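Local coordinates for protein ppBat (Bacteroides thetaiotaomicron VPI-5482, PDB 3CNE) that binds flavin derivatives such as lumichrome, riboflavin, FMN and FAD as a homodimer, may store flavins, and appears to lack proteolytic or chaperone activity, at residues K98-E102 with K103-M107; D92-E95 with V96-T99; M115-F119 with T120-K124; V128-P132 with L133-A137. All blocks are in the same frame, centred on the assembly; numbering follows the deposited sequence.

Interaction 1. Residues K98-E102 with K103-M107; sequences KTFGE and KGKMM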
loop_
_atom_site.group_PDB
_atom_site.type_symbol
_atom_site.label_atom_id
_atom_site.label_comp_id
_atom_site.label_asym_id
_atom_site.label_seq_id
_atom_site.Cartn_x
_atom_site.Cartn_y
_atom_site.Cartn_z
ATOM N N LYS A 98 3.927 -24.900 -4.784
ATOM C CA LYS A 98 3.557 -26.220 -5.329
ATOM C C LYS A 98 2.562 -26.913 -4.414
ATOM O O LYS A 98 1.543 -27.401 -4.879
ATOM C CB LYS A 98 4.788 -27.097 -5.568
ATOM C CG LYS A 98 4.519 -28.298 -6.506
ATOM C CD LYS A 98 5.755 -29.211 -6.581
ATOM C CE LYS A 98 5.477 -30.517 -7.384
ATOM N NZ LYS A 98 6.112 -30.503 -8.734
ATOM N N THR A 99 2.858 -26.953 -3.121
ATOM C CA THR A 99 2.012 -27.632 -2.159
ATOM C C THR A 99 0.606 -27.028 -2.083
ATOM O O THR A 99 -0.372 -27.751 -2.171
ATOM C CB THR A 99 2.661 -27.644 -0.791
ATOM O OG1 THR A 99 3.920 -28.311 -0.889
ATOM C CG2 THR A 99 1.784 -28.346 0.227
ATOM N N PHE A 100 0.508 -25.704 -1.945
ATOM C CA PHE A 100 -0.794 -25.041 -1.991
ATOM C C PHE A 100 -1.602 -25.397 -3.251
ATOM O O PHE A 100 -2.787 -25.675 -3.163
ATOM C CB PHE A 100 -0.615 -23.520 -1.892
ATOM C CG PHE A 100 -0.650 -22.988 -0.478
ATOM C CD1 PHE A 100 0.459 -23.092 0.351
ATOM C CD2 PHE A 100 -1.809 -22.381 0.022
ATOM C CE1 PHE A 100 0.426 -22.575 1.663
ATOM C CE2 PHE A 100 -1.845 -21.851 1.316
ATOM C CZ PHE A 100 -0.744 -21.962 2.140
ATOM N N GLY A 101 -0.952 -25.367 -4.418
ATOM C CA GLY A 101 -1.612 -25.609 -5.695
ATOM C C GLY A 101 -2.057 -27.062 -5.812
ATOM O O GLY A 101 -3.208 -27.335 -6.167
ATOM N N GLU A 102 -1.145 -27.978 -5.478
ATOM C CA GLU A 102 -1.443 -29.421 -5.372
ATOM C C GLU A 102 -2.617 -29.728 -4.430
ATOM O O GLU A 102 -3.378 -30.682 -4.662
ATOM C CB GLU A 102 -0.205 -30.192 -4.895
ATOM C CG GLU A 102 0.823 -30.405 -5.977
ATOM C CD GLU A 102 2.087 -31.125 -5.489
ATOM O OE1 GLU A 102 2.266 -31.333 -4.251
ATOM O OE2 GLU A 102 2.913 -31.484 -6.364
ATOM N N LYS A 103 -2.767 -28.932 -3.366
ATOM C CA LYS A 103 -3.838 -29.185 -2.408
ATOM C C LYS A 103 -5.123 -28.446 -2.740
ATOM O O LYS A 103 -6.046 -28.402 -1.926
ATOM C CB LYS A 103 -3.392 -28.918 -0.966
ATOM C CG LYS A 103 -2.324 -29.865 -0.456
ATOM C CD LYS A 103 -1.956 -29.552 1.009
ATOM C CE LYS A 103 -0.781 -30.413 1.488
ATOM N NZ LYS A 103 -0.953 -31.012 2.854
ATOM N N GLY A 104 -5.173 -27.852 -3.929
ATOM C CA GLY A 104 -6.396 -27.212 -4.421
ATOM C C GLY A 104 -6.773 -25.915 -3.723
ATOM O O GLY A 104 -7.947 -25.522 -3.719
ATOM N N LYS A 105 -5.781 -25.223 -3.158
ATOM C CA LYS A 105 -6.044 -23.965 -2.449
ATOM C C LYS A 105 -6.227 -22.824 -3.428
ATOM O O LYS A 105 -5.795 -22.908 -4.569
ATOM C CB LYS A 105 -4.942 -23.661 -1.441
ATOM C CG LYS A 105 -4.552 -24.851 -0.555
ATOM C CD LYS A 105 -5.593 -25.079 0.523
ATOM C CE LYS A 105 -5.168 -26.133 1.520
ATOM N NZ LYS A 105 -6.216 -26.171 2.580
HETATM N N MSE A 106 -6.895 -21.761 -2.992
HETATM C CA MSE A 106 -7.060 -20.593 -3.825
HETATM C C MSE A 106 -5.712 -19.847 -3.975
HETATM O O MSE A 106 -5.060 -19.536 -2.978
HETATM C CB MSE A 106 -8.125 -19.704 -3.203
HETATM C CG MSE A 106 -8.378 -18.410 -3.912
HETATM SE SE MSE A 106 -9.837 -17.465 -2.978
HETATM C CE MSE A 106 -9.931 -18.547 -1.340
HETATM N N MSE A 107 -5.305 -19.612 -5.230
HETATM C CA MSE A 107 -4.006 -19.011 -5.565
HETATM C C MSE A 107 -4.245 -17.614 -6.113
HETATM O O MSE A 107 -4.901 -17.443 -7.142
HETATM C CB MSE A 107 -3.236 -19.837 -6.598
HETATM C CG MSE A 107 -3.163 -21.314 -6.346
HETATM SE SE MSE A 107 -2.389 -21.726 -4.625
HETATM C CE MSE A 107 -0.514 -21.263 -4.981
#
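K103 lies alongside T99 at the end of helix 88-102, and its chain can be traced outward against the last turn. CB and CG pass the carbonyl oxygen of T99, with CG 3.3 Å from T99 O. CD reaches the T99 methyl next, and CE comes closest to it, 3.5 Å from T99 CG2. With T99 chi1 at -59°, CG2 lies opposite the backbone N, on the side where the lysine chain runs. Beyond CE the chain bends at chi4, and NZ forms a salt bridge with D65, whose carboxylate also pairs with K105; the NZ of K105 bonds to the carbonyl oxygen of F67 as well.

The backbone beneath is a Schellman motif, ending the helix of the beta-alpha-beta unit 69-73, 88-102 and 106-110. K105 N donates to F100 O at 3.0 Å, nearly straight at 162°, and G104 N donates to G101 O at 3.0 Å from above the carbonyl plane. G104 is the C-prime residue, and its positive phi (72°) takes the chain out of the helix. K103 N still bonds to T99 O (2.9 Å), but less straight.

Past the turn, K105 CB approaches F100 CD2 obliquely at 3.7 Å. L70 of strand 69-73 touches both F100 and M107. The selenomethionine M107, already on strand 106-110, folds back through bends at chi2 and chi3, which set its SE 3.7 Å from F100 CB and beside the backbone N of G101.

Interaction 2. Residues D92-E95 with V96-T99; sequences DLME and VIKT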
loop_
_atom_site.group_PDB
_atom_site.type_symbol
_atom_site.label_atom_id
_atom_site.label_comp_id
_atom_site.label_asym_id
_atom_site.label_seq_id
_atom_site.Cartn_x
_atom_site.Cartn_y
_atom_site.Cartn_z
ATOM N N ASP A 92 12.208 -22.668 -0.624
ATOM C CA ASP A 92 10.967 -22.799 0.138
ATOM C C ASP A 92 9.766 -22.212 -0.592
ATOM O O ASP A 92 8.714 -22.818 -0.603
ATOM C CB ASP A 92 11.089 -22.175 1.515
ATOM C CG ASP A 92 12.113 -22.875 2.395
ATOM O OD1 ASP A 92 12.494 -24.039 2.085
ATOM O OD2 ASP A 92 12.543 -22.249 3.399
ATOM N N LEU A 93 9.919 -21.038 -1.197
ATOM C CA LEU A 93 8.840 -20.437 -1.997
ATOM C C LEU A 93 8.214 -21.408 -3.023
ATOM O O LEU A 93 7.000 -21.530 -3.105
ATOM C CB LEU A 93 9.343 -19.187 -2.734
ATOM C CG LEU A 93 8.256 -18.405 -3.483
ATOM C CD1 LEU A 93 7.132 -17.981 -2.547
ATOM C CD2 LEU A 93 8.842 -17.173 -4.158
HETATM N N MSE A 94 9.072 -22.042 -3.818
HETATM C CA MSE A 94 8.665 -23.004 -4.835
HETATM C C MSE A 94 7.930 -24.173 -4.210
HETATM O O MSE A 94 6.881 -24.592 -4.707
HETATM C CB MSE A 94 9.877 -23.516 -5.615
HETATM C CG MSE A 94 10.559 -22.451 -6.457
HETATM SE SE MSE A 94 9.449 -21.865 -7.972
HETATM C CE MSE A 94 8.421 -20.395 -7.167
ATOM N N GLU A 95 8.492 -24.689 -3.122
ATOM C CA GLU A 95 7.899 -25.782 -2.377
ATOM C C GLU A 95 6.489 -25.418 -1.897
ATOM O O GLU A 95 5.521 -26.160 -2.114
ATOM C CB GLU A 95 8.769 -26.125 -1.162
ATOM C CG GLU A 95 8.417 -27.486 -0.580
ATOM C CD GLU A 95 9.089 -27.791 0.750
ATOM O OE1 GLU A 95 10.338 -27.616 0.855
ATOM O OE2 GLU A 95 8.346 -28.238 1.678
ATOM N N VAL A 96 6.389 -24.270 -1.250
ATOM C CA VAL A 96 5.127 -23.816 -0.666
ATOM C C VAL A 96 4.071 -23.547 -1.725
ATOM O O VAL A 96 2.902 -23.856 -1.529
ATOM C CB VAL A 96 5.338 -22.581 0.243
ATOM C CG1 VAL A 96 4.021 -21.870 0.497
ATOM C CG2 VAL A 96 6.015 -23.004 1.583
ATOM N N ILE A 97 4.476 -22.982 -2.853
ATOM C CA ILE A 97 3.506 -22.674 -3.920
ATOM C C ILE A 97 3.000 -23.973 -4.552
ATOM O O ILE A 97 1.798 -24.120 -4.831
ATOM C CB ILE A 97 4.099 -21.774 -4.980
ATOM C CG1 ILE A 97 4.252 -20.339 -4.436
ATOM C CG2 ILE A 97 3.264 -21.786 -6.244
ATOM C CD1 ILE A 97 5.103 -19.486 -5.356
ATOM N N LYS A 98 3.927 -24.900 -4.784
ATOM C CA LYS A 98 3.557 -26.220 -5.329
ATOM C C LYS A 98 2.562 -26.913 -4.414
ATOM O O LYS A 98 1.543 -27.401 -4.879
ATOM C CB LYS A 98 4.788 -27.097 -5.568
ATOM C CG LYS A 98 4.519 -28.298 -6.506
ATOM C CD LYS A 98 5.755 -29.211 -6.581
ATOM C CE LYS A 98 5.477 -30.517 -7.384
ATOM N NZ LYS A 98 6.112 -30.503 -8.734
ATOM N N THR A 99 2.858 -26.953 -3.121
ATOM C CA THR A 99 2.012 -27.632 -2.159
ATOM C C THR A 99 0.606 -27.028 -2.083
ATOM O O THR A 99 -0.372 -27.751 -2.171
ATOM C CB THR A 99 2.661 -27.644 -0.791
ATOM O OG1 THR A 99 3.920 -28.311 -0.889
ATOM C CG2 THR A 99 1.784 -28.346 0.227
#
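V96 N donates to D92 O at 2.8 Å with an N-H...O angle of 167°, one of four successive i to i+4 backbone bonds here. CB and CG2 of V96 lie beyond the same oxygen, CG2 being 3.5 Å from D92 O, and the side chain also touches L70 of strand 69-73. The D92 carboxylate has its own partner, a salt bridge from OD1 to K61.

I97 N bonds to L93 O, and the isoleucine carries most of the apolar contact. Its CG1 is anti to the carbonyl carbon (chi1 -73°), which directs the chain back along the helix: CG1 passes 3.3 Å from L93 O, and CD1 ends 3.8 Å from L93 CD1. The same methyl meets the CE of selenomethionine M94 at 3.9 Å. M94 reaches it through bends at chi2 and chi3 and runs alongside I97, whereas L93 crosses it at a slant.

K98 N continues the i to i+4 series to M94 O, with K98 CB resting near that oxygen.

At T99 two donors of one residue grip E95 O: the backbone N at 3.0 Å and OG1 at 2.9 Å, the hydroxyl standing 38° out of the carbonyl plane. A valine here would probably leave E95 O with the backbone N as its one donor from this residue, and would place a methyl where the hydroxyl bonds.

L93 and I97 also touch helix 113-119, and L93 and V96 touch strand 69-73, as expected of an amphipathic helix in the beta-alpha-beta crossover from strand 69-73 to strand 106-110.

Interaction 3. Residues M115-F119 with T120-K124; sequences MMFDF and TGITK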
loop_
_atom_site.group_PDB
_atom_site.type_symbol
_atom_site.label_atom_id
_atom_site.label_comp_id
_atom_site.label_asym_id
_atom_site.label_seq_id
_atom_site.Cartn_x
_atom_site.Cartn_y
_atom_site.Cartn_z
HETATM N N MSE A 115 3.832 -15.951 -12.818
HETATM C CA MSE A 115 5.063 -16.601 -13.274
HETATM C C MSE A 115 5.636 -17.485 -12.175
HETATM O O MSE A 115 6.062 -18.610 -12.435
HETATM C CB MSE A 115 6.080 -15.572 -13.725
HETATM C CG MSE A 115 7.331 -16.178 -14.353
HETATM SE SE MSE A 115 8.725 -14.822 -14.549
HETATM C CE MSE A 115 9.204 -14.413 -12.680
HETATM N N MSE A 116 5.617 -16.981 -10.942
HETATM C CA MSE A 116 6.045 -17.782 -9.791
HETATM C C MSE A 116 5.201 -19.068 -9.710
HETATM O O MSE A 116 5.723 -20.158 -9.466
HETATM C CB MSE A 116 5.959 -16.959 -8.503
HETATM C CG MSE A 116 6.892 -15.740 -8.510
HETATM SE SE MSE A 116 8.782 -16.313 -8.509
HETATM C CE MSE A 116 8.864 -16.878 -6.697
ATOM N N PHE A 117 3.891 -18.918 -9.904
ATOM C CA PHE A 117 2.984 -20.054 -9.969
ATOM C C PHE A 117 3.379 -20.996 -11.112
ATOM O O PHE A 117 3.508 -22.201 -10.891
ATOM C CB PHE A 117 1.512 -19.589 -10.118
ATOM C CG PHE A 117 0.968 -18.809 -8.931
ATOM C CD1 PHE A 117 1.560 -18.890 -7.673
ATOM C CD2 PHE A 117 -0.180 -18.019 -9.077
ATOM C CE1 PHE A 117 1.015 -18.173 -6.561
ATOM C CE2 PHE A 117 -0.725 -17.309 -7.987
ATOM C CZ PHE A 117 -0.114 -17.383 -6.730
ATOM N N ASP A 118 3.596 -20.439 -12.310
ATOM C CA ASP A 118 3.918 -21.220 -13.494
ATOM C C ASP A 118 5.136 -22.104 -13.286
ATOM O O ASP A 118 5.124 -23.274 -13.680
ATOM C CB ASP A 118 4.130 -20.326 -14.729
ATOM C CG ASP A 118 4.616 -21.128 -15.979
ATOM O OD1 ASP A 118 5.255 -22.188 -15.835
ATOM O OD2 ASP A 118 4.392 -20.714 -17.125
ATOM N N PHE A 119 6.169 -21.542 -12.654
ATOM C CA PHE A 119 7.428 -22.246 -12.404
ATOM C C PHE A 119 7.198 -23.585 -11.726
ATOM O O PHE A 119 7.962 -24.534 -11.928
ATOM C CB PHE A 119 8.372 -21.394 -11.528
ATOM C CG PHE A 119 9.013 -20.226 -12.243
ATOM C CD1 PHE A 119 8.958 -20.102 -13.619
ATOM C CD2 PHE A 119 9.740 -19.282 -11.516
ATOM C CE1 PHE A 119 9.577 -19.036 -14.266
ATOM C CE2 PHE A 119 10.360 -18.218 -12.138
ATOM C CZ PHE A 119 10.288 -18.092 -13.518
ATOM N N THR A 120 6.157 -23.656 -10.900
ATOM C CA THR A 120 5.855 -24.879 -10.169
ATOM C C THR A 120 4.977 -25.817 -11.004
ATOM O O THR A 120 4.742 -26.947 -10.605
ATOM C CB THR A 120 5.151 -24.599 -8.809
ATOM O OG1 THR A 120 3.810 -24.192 -9.056
ATOM C CG2 THR A 120 5.886 -23.493 -8.017
ATOM N N GLY A 121 4.504 -25.353 -12.155
ATOM C CA GLY A 121 3.628 -26.163 -13.001
ATOM C C GLY A 121 2.142 -26.173 -12.648
ATOM O O GLY A 121 1.318 -26.624 -13.448
ATOM N N ILE A 122 1.782 -25.658 -11.469
ATOM C CA ILE A 122 0.397 -25.766 -11.004
ATOM C C ILE A 122 -0.597 -25.057 -11.924
ATOM O O ILE A 122 -1.810 -25.278 -11.834
ATOM C CB ILE A 122 0.212 -25.267 -9.543
ATOM C CG1 ILE A 122 0.594 -23.776 -9.424
ATOM C CG2 ILE A 122 0.983 -26.174 -8.576
ATOM C CD1 ILE A 122 0.188 -23.138 -8.116
ATOM N N THR A 123 -0.083 -24.187 -12.787
ATOM C CA THR A 123 -0.935 -23.402 -13.660
ATOM C C THR A 123 -1.349 -24.121 -14.943
ATOM O O THR A 123 -2.003 -23.508 -15.763
ATOM C CB THR A 123 -0.284 -22.047 -14.038
ATOM O OG1 THR A 123 0.980 -22.284 -14.675
ATOM C CG2 THR A 123 -0.076 -21.161 -12.803
ATOM N N LYS A 124 -0.965 -25.391 -15.121
ATOM C CA LYS A 124 -1.245 -26.142 -16.362
ATOM C C LYS A 124 -2.648 -25.820 -16.879
ATOM O O LYS A 124 -3.610 -26.027 -16.160
ATOM C CB LYS A 124 -1.162 -27.666 -16.160
ATOM C CG LYS A 124 -0.007 -28.191 -15.304
ATOM C CD LYS A 124 1.189 -28.669 -16.154
ATOM C CE LYS A 124 2.367 -29.075 -15.288
ATOM N NZ LYS A 124 3.645 -29.115 -16.097
#
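The T120 methyl packs against the carbonyl oxygen of M116, a selenomethionine, with T120 CG2 3.6 Å from M116 O.

F117 supplies the main acceptor. T120 OG1 donates to F117 O at 2.7 Å in the carbonyl plane, while T120 N donates to F117 O at 3.0 Å from 51° out of that plane. The hydroxyl gets there because chi1 of T120 is 73°, placing OG1 between the backbone N and the carbonyl carbon. F117 CB also packs on T123 CG2 at 3.5 Å, and the I122 CD1 methyl comes obliquely to the phenyl ring.

D118 accepts from G121 N, with D118 O 2.7 Å away and an N-H...O angle of 151°. The T123 hydroxyl lies over the D118 backbone, OG1 being 3.3 Å from D118 CA, and the two side chains cross at roughly a right angle. The carboxylate reaches away to the backbone N atoms of Q139 and N140.

M115 O lies over one face of the F119 ring, toward its rim, and G121 then leaves helical angles with positive phi.

The bonds of T120 N and G121 N are i to i+3, as expected where the chain is leaving the helix. F117 O is gripped by two donors of one residue, which is likely to restrict rotation of the T120 side chain.

Interaction 4. Residues V128-P132 with L133-A137; sequences VAVHP and LAKPA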
loop_
_atom_site.group_PDB
_atom_site.type_symbol
_atom_site.label_atom_id
_atom_site.label_comp_id
_atom_site.label_asym_id
_atom_site.label_seq_id
_atom_site.Cartn_x
_atom_site.Cartn_y
_atom_site.Cartn_z
ATOM N N VAL A 128 -4.046 -16.962 -17.000
ATOM C CA VAL A 128 -3.468 -16.086 -15.982
ATOM C C VAL A 128 -3.203 -14.717 -16.551
ATOM O O VAL A 128 -2.892 -14.573 -17.742
ATOM C CB VAL A 128 -2.130 -16.617 -15.389
ATOM C CG1 VAL A 128 -2.343 -17.881 -14.568
ATOM C CG2 VAL A 128 -1.049 -16.817 -16.488
ATOM N N ALA A 129 -3.324 -13.715 -15.690
ATOM C CA ALA A 129 -2.893 -12.371 -16.003
ATOM C C ALA A 129 -1.533 -12.190 -15.339
ATOM O O ALA A 129 -1.278 -12.696 -14.235
ATOM C CB ALA A 129 -3.873 -11.358 -15.495
ATOM N N VAL A 130 -0.668 -11.478 -16.043
ATOM C CA VAL A 130 0.738 -11.384 -15.703
ATOM C C VAL A 130 1.246 -10.069 -16.257
ATOM O O VAL A 130 0.694 -9.544 -17.242
ATOM C CB VAL A 130 1.523 -12.601 -16.257
ATOM C CG1 VAL A 130 1.500 -12.641 -17.775
ATOM C CG2 VAL A 130 2.952 -12.630 -15.751
ATOM N N HIS A 131 2.272 -9.524 -15.606
ATOM C CA HIS A 131 2.916 -8.320 -16.072
ATOM C C HIS A 131 3.467 -8.579 -17.484
ATOM O O HIS A 131 4.048 -9.633 -17.714
ATOM C CB HIS A 131 4.058 -7.927 -15.121
ATOM C CG HIS A 131 4.616 -6.575 -15.404
ATOM N ND1 HIS A 131 5.473 -6.329 -16.455
ATOM C CD2 HIS A 131 4.412 -5.383 -14.798
ATOM C CE1 HIS A 131 5.780 -5.045 -16.477
ATOM N NE2 HIS A 131 5.142 -4.449 -15.486
ATOM N N PRO A 132 3.268 -7.639 -18.430
ATOM C CA PRO A 132 3.753 -7.832 -19.808
ATOM C C PRO A 132 5.184 -8.350 -19.926
ATOM O O PRO A 132 5.453 -9.243 -20.730
ATOM C CB PRO A 132 3.630 -6.430 -20.419
ATOM C CG PRO A 132 2.469 -5.848 -19.709
ATOM C CD PRO A 132 2.558 -6.353 -18.291
ATOM N N LEU A 133 6.095 -7.816 -19.119
ATOM C CA LEU A 133 7.497 -8.250 -19.180
ATOM C C LEU A 133 7.705 -9.690 -18.700
ATOM O O LEU A 133 8.694 -10.334 -19.058
ATOM C CB LEU A 133 8.400 -7.289 -18.393
ATOM C CG LEU A 133 8.486 -5.828 -18.851
ATOM C CD1 LEU A 133 9.228 -4.963 -17.824
ATOM C CD2 LEU A 133 9.147 -5.710 -20.235
ATOM N N ALA A 134 6.794 -10.186 -17.865
ATOM C CA ALA A 134 6.893 -11.558 -17.382
ATOM C C ALA A 134 6.109 -12.525 -18.284
ATOM O O ALA A 134 6.283 -13.738 -18.183
ATOM C CB ALA A 134 6.406 -11.651 -15.927
ATOM N N LYS A 135 5.271 -11.989 -19.174
ATOM C CA LYS A 135 4.403 -12.820 -20.053
ATOM C C LYS A 135 5.125 -13.937 -20.826
ATOM O O LYS A 135 4.657 -15.077 -20.819
ATOM C CB LYS A 135 3.564 -11.963 -21.019
ATOM C CG LYS A 135 2.522 -12.769 -21.794
ATOM C CD LYS A 135 1.650 -11.897 -22.674
ATOM C CE LYS A 135 0.680 -12.768 -23.471
ATOM N NZ LYS A 135 0.008 -11.996 -24.548
ATOM N N PRO A 136 6.272 -13.624 -21.471
ATOM C CA PRO A 136 6.953 -14.682 -22.219
ATOM C C PRO A 136 7.423 -15.854 -21.353
ATOM O O PRO A 136 7.704 -16.926 -21.891
ATOM C CB PRO A 136 8.177 -13.970 -22.812
ATOM C CG PRO A 136 7.863 -12.522 -22.763
ATOM C CD PRO A 136 7.002 -12.346 -21.555
ATOM N N ALA A 137 7.508 -15.659 -20.035
ATOM C CA ALA A 137 7.922 -16.743 -19.141
ATOM C C ALA A 137 6.797 -17.714 -18.784
ATOM O O ALA A 137 7.043 -18.743 -18.153
ATOM C CB ALA A 137 8.580 -16.188 -17.882
#
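In the turn after strand 127-129, beside the zinc site that includes C74 and C111, H131 pairs with L133, its imidazole about 6 Å from the bound zinc ion; a backbone bond to C111 ties H131 to that site. L133 N donates to H131 ND1 at 3.1 Å, with an N-H...N angle of 154° and the donor 16° out of the ring plane. The ring is brought there by a chi1 of -170°, with CG anti to the backbone N, and L133 lies alongside it, CG and CD1 each 3.7 Å from H131 CE1. P132 CD sits over one ring face, toward the rim.

The H131 carbonyl also accepts, from A134 N at 2.8 Å and weakly from K135 N. K135 N bonds in addition to P132 O, at 3.2 Å from above the carbonyl plane. V130 CG2 meets A134 CB at 3.6 Å, while V130 CG1 packs against K135 CA.

With an alanine in place of H131, L133 N would probably lose its acceptor, and the leucine side chain the imidazole CE1 it packs against.

V130 additionally touches A114 and A143, while K135 reaches D145 in a salt bridge, so the turn joins helix 113-119 and strand 142-144 at the end of strand 127-129.

How the interactions relate
Interaction 2 comes first along the chain, in the middle of helix 88-102; interaction 1 shares K98 and T99 with it and ends that helix before strand 106-110. Interaction 3 lies where helix 113-119 passes into the following loop, and interaction 4 forms the turn after strand 127-129. The first three lie together, their centres about 9 to 11 Å apart: M107 CE meets I122 CD1 at 3.7 Å, joining interactions 1 and 3, and I97 CG2 meets T120 CG2 at 3.6 Å, joining 2 and 3. Interaction 4 is about 20 Å from 1 and 2, centre to centre, but touches 3 through M115 and A137. Interaction 3 thus bridges the beta-alpha-beta unit and the turn beside the zinc site.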